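Local coordinates for restriction endonuclease (PDB 4F0Q), which probably recognises methylated cytosine in DNA and cleaves the strands nearby, working as a tetrameric modification-dependent restriction endonuclease, at residues S80-I85 and L135-R140. Numbering follows the deposited sequence.
Sequences SRRALI and LLEAAR
Ile85 meets Ala138 in the tight part of this contact. The CD1 methyl of Ile85 lies 3.7 Å from CB of Ala138. Ile85 carries CG1 anti to its carbonyl carbon (chi1 -67°), and its chain is extended from there (chi2 -177°). This sends CD1 out as the tip that reaches the helix. Both residues are buried. Around them the core continues: Ile68 of strand 67-69 touches Ile85 and Leu135, and Ile184 of strand 175-193 touches Ala138.

The other side is looser and polar. Arg82 and Glu137 are both partly exposed. NH2 of Arg82 stands 3.8 Å from OE1 of Glu137, a long salt bridge. The two flat groups are turned 22° apart, but OE1 sits off the guanidinium plane, where the N-H groups are not aimed. Two bends in the Arg82 chain and a straight Glu137 chain bring both charged groups to the same side of the apolar pair. Leu125 of the second subunit also packs on Glu137.

The contact joins the short link between strands 80-81 and 85-89 to helix 130-142, within the N-terminal region related to the PUA clan. The Arg227 side chain hydrogen-bonds the carbonyl oxygens of Arg82 and Ala83, which helps hold this link in place. The segments bury 140 Å² between them, counting both surfaces. The chemistry implies apolar contact at the buried end and probably a weak, mainly electrostatic attraction without directional bonding at the more open one.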
loop_
_atom_site.group_PDB
_atom_site.type_symbol
_atom_site.label_atom_id
_atom_site.label_comp_id
_atom_site.label_asym_id
_atom_site.label_seq_id
_atom_site.Cartn_x
_atom_site.Cartn_y
_atom_site.Cartn_z
ATOM N N SER A 80 14.428 43.871 4.540
ATOM C CA SER A 80 13.250 43.871 5.396
ATOM C C SER A 80 12.709 42.452 5.536
ATOM O O SER A 80 12.872 41.629 4.634
ATOM C CB SER A 80 12.178 44.796 4.818
ATOM O OG SER A 80 11.081 44.921 5.706
ATOM N N ARG A 81 12.071 42.164 6.665
ATOM C CA ARG A 81 11.583 40.814 6.930
ATOM C C ARG A 81 10.415 40.781 7.914
ATOM O O ARG A 81 10.324 41.608 8.821
ATOM C CB ARG A 81 12.718 39.933 7.460
ATOM C CG ARG A 81 13.192 40.317 8.855
ATOM C CD ARG A 81 14.216 39.336 9.394
ATOM N NE ARG A 81 14.622 39.672 10.755
ATOM C CZ ARG A 81 15.602 40.518 11.055
ATOM N NH1 ARG A 81 16.282 41.117 10.087
ATOM N NH2 ARG A 81 15.904 40.765 12.322
ATOM N N ARG A 82 9.526 39.811 7.724
ATOM C CA ARG A 82 8.444 39.566 8.668
ATOM C C ARG A 82 8.949 38.628 9.762
ATOM O O ARG A 82 9.375 37.507 9.481
ATOM C CB ARG A 82 7.241 38.949 7.954
ATOM C CG ARG A 82 5.957 38.964 8.766
ATOM C CD ARG A 82 5.314 40.342 8.763
ATOM N NE ARG A 82 4.974 40.780 7.412
ATOM C CZ ARG A 82 4.278 41.878 7.134
ATOM N NH1 ARG A 82 3.840 42.653 8.117
ATOM N NH2 ARG A 82 4.016 42.199 5.874
ATOM N N ALA A 83 8.905 39.096 11.006
ATOM C CA ALA A 83 9.449 38.348 12.137
ATOM C C ALA A 83 8.769 36.996 12.338
ATOM O O ALA A 83 9.435 35.962 12.401
ATOM C CB ALA A 83 9.360 39.179 13.407
ATOM N N LEU A 84 7.445 37.010 12.442
ATOM C CA LEU A 84 6.686 35.783 12.654
ATOM C C LEU A 84 5.206 35.993 12.370
ATOM O O LEU A 84 4.750 37.122 12.189
ATOM C CB LEU A 84 6.859 35.276 14.090
ATOM C CG LEU A 84 5.987 35.898 15.188
ATOM C CD1 LEU A 84 6.104 35.093 16.472
ATOM C CD2 LEU A 84 6.347 37.355 15.443
ATOM N N ILE A 85 4.463 34.893 12.329
ATOM C CA ILE A 85 3.010 34.947 12.247
ATOM C C ILE A 85 2.402 34.186 13.419
ATOM O O ILE A 85 2.593 32.978 13.555
ATOM C CB ILE A 85 2.484 34.375 10.920
ATOM C CG1 ILE A 85 2.899 35.274 9.753
ATOM C CG2 ILE A 85 0.970 34.240 10.963
ATOM C CD1 ILE A 85 2.365 34.819 8.417
ATOM N N LEU A 135 -0.828 35.017 4.966
ATOM C CA LEU A 135 -0.561 33.599 4.746
ATOM C C LEU A 135 0.035 33.332 3.367
ATOM O O LEU A 135 0.866 32.443 3.212
ATOM C CB LEU A 135 -1.832 32.769 4.943
ATOM C CG LEU A 135 -2.404 32.697 6.361
ATOM C CD1 LEU A 135 -3.581 31.734 6.411
ATOM C CD2 LEU A 135 -1.332 32.293 7.360
ATOM N N LEU A 136 -0.397 34.097 2.369
ATOM C CA LEU A 136 0.151 33.975 1.020
ATOM C C LEU A 136 1.564 34.549 0.958
ATOM O O LEU A 136 2.480 33.930 0.399
ATOM C CB LEU A 136 -0.754 34.675 0.004
ATOM C CG LEU A 136 -2.071 33.971 -0.339
ATOM C CD1 LEU A 136 -2.984 34.886 -1.139
ATOM C CD2 LEU A 136 -1.803 32.686 -1.104
ATOM N N GLU A 137 1.732 35.733 1.544
ATOM C CA GLU A 137 3.037 36.382 1.609
ATOM C C GLU A 137 4.050 35.513 2.349
ATOM O O GLU A 137 5.239 35.523 2.033
ATOM C CB GLU A 137 2.928 37.755 2.273
ATOM C CG GLU A 137 2.269 38.812 1.401
ATOM C CD GLU A 137 2.069 40.129 2.124
ATOM O OE1 GLU A 137 2.116 40.138 3.373
ATOM O OE2 GLU A 137 1.867 41.158 1.445
ATOM N N ALA A 138 3.568 34.756 3.331
ATOM C CA ALA A 138 4.414 33.805 4.041
ATOM C C ALA A 138 4.669 32.571 3.183
ATOM O O ALA A 138 5.774 32.033 3.172
ATOM C CB ALA A 138 3.779 33.409 5.361
ATOM N N ALA A 139 3.639 32.133 2.464
ATOM C CA ALA A 139 3.725 30.946 1.618
ATOM C C ALA A 139 4.776 31.124 0.533
ATOM O O ALA A 139 5.431 30.164 0.126
ATOM C CB ALA A 139 2.373 30.635 0.999
ATOM N N ARG A 140 4.926 32.360 0.067
ATOM C CA ARG A 140 5.965 32.690 -0.904
ATOM C C ARG A 140 7.363 32.348 -0.380
ATOM O O ARG A 140 8.236 31.930 -1.141
ATOM C CB ARG A 140 5.879 34.173 -1.277
ATOM C CG ARG A 140 7.059 34.702 -2.079
ATOM C CD ARG A 140 7.198 34.003 -3.423
ATOM N NE ARG A 140 8.356 34.499 -4.160
ATOM C CZ ARG A 140 9.579 33.987 -4.065
ATOM N NH1 ARG A 140 9.810 32.951 -3.269
ATOM N NH2 ARG A 140 10.573 34.509 -4.770
#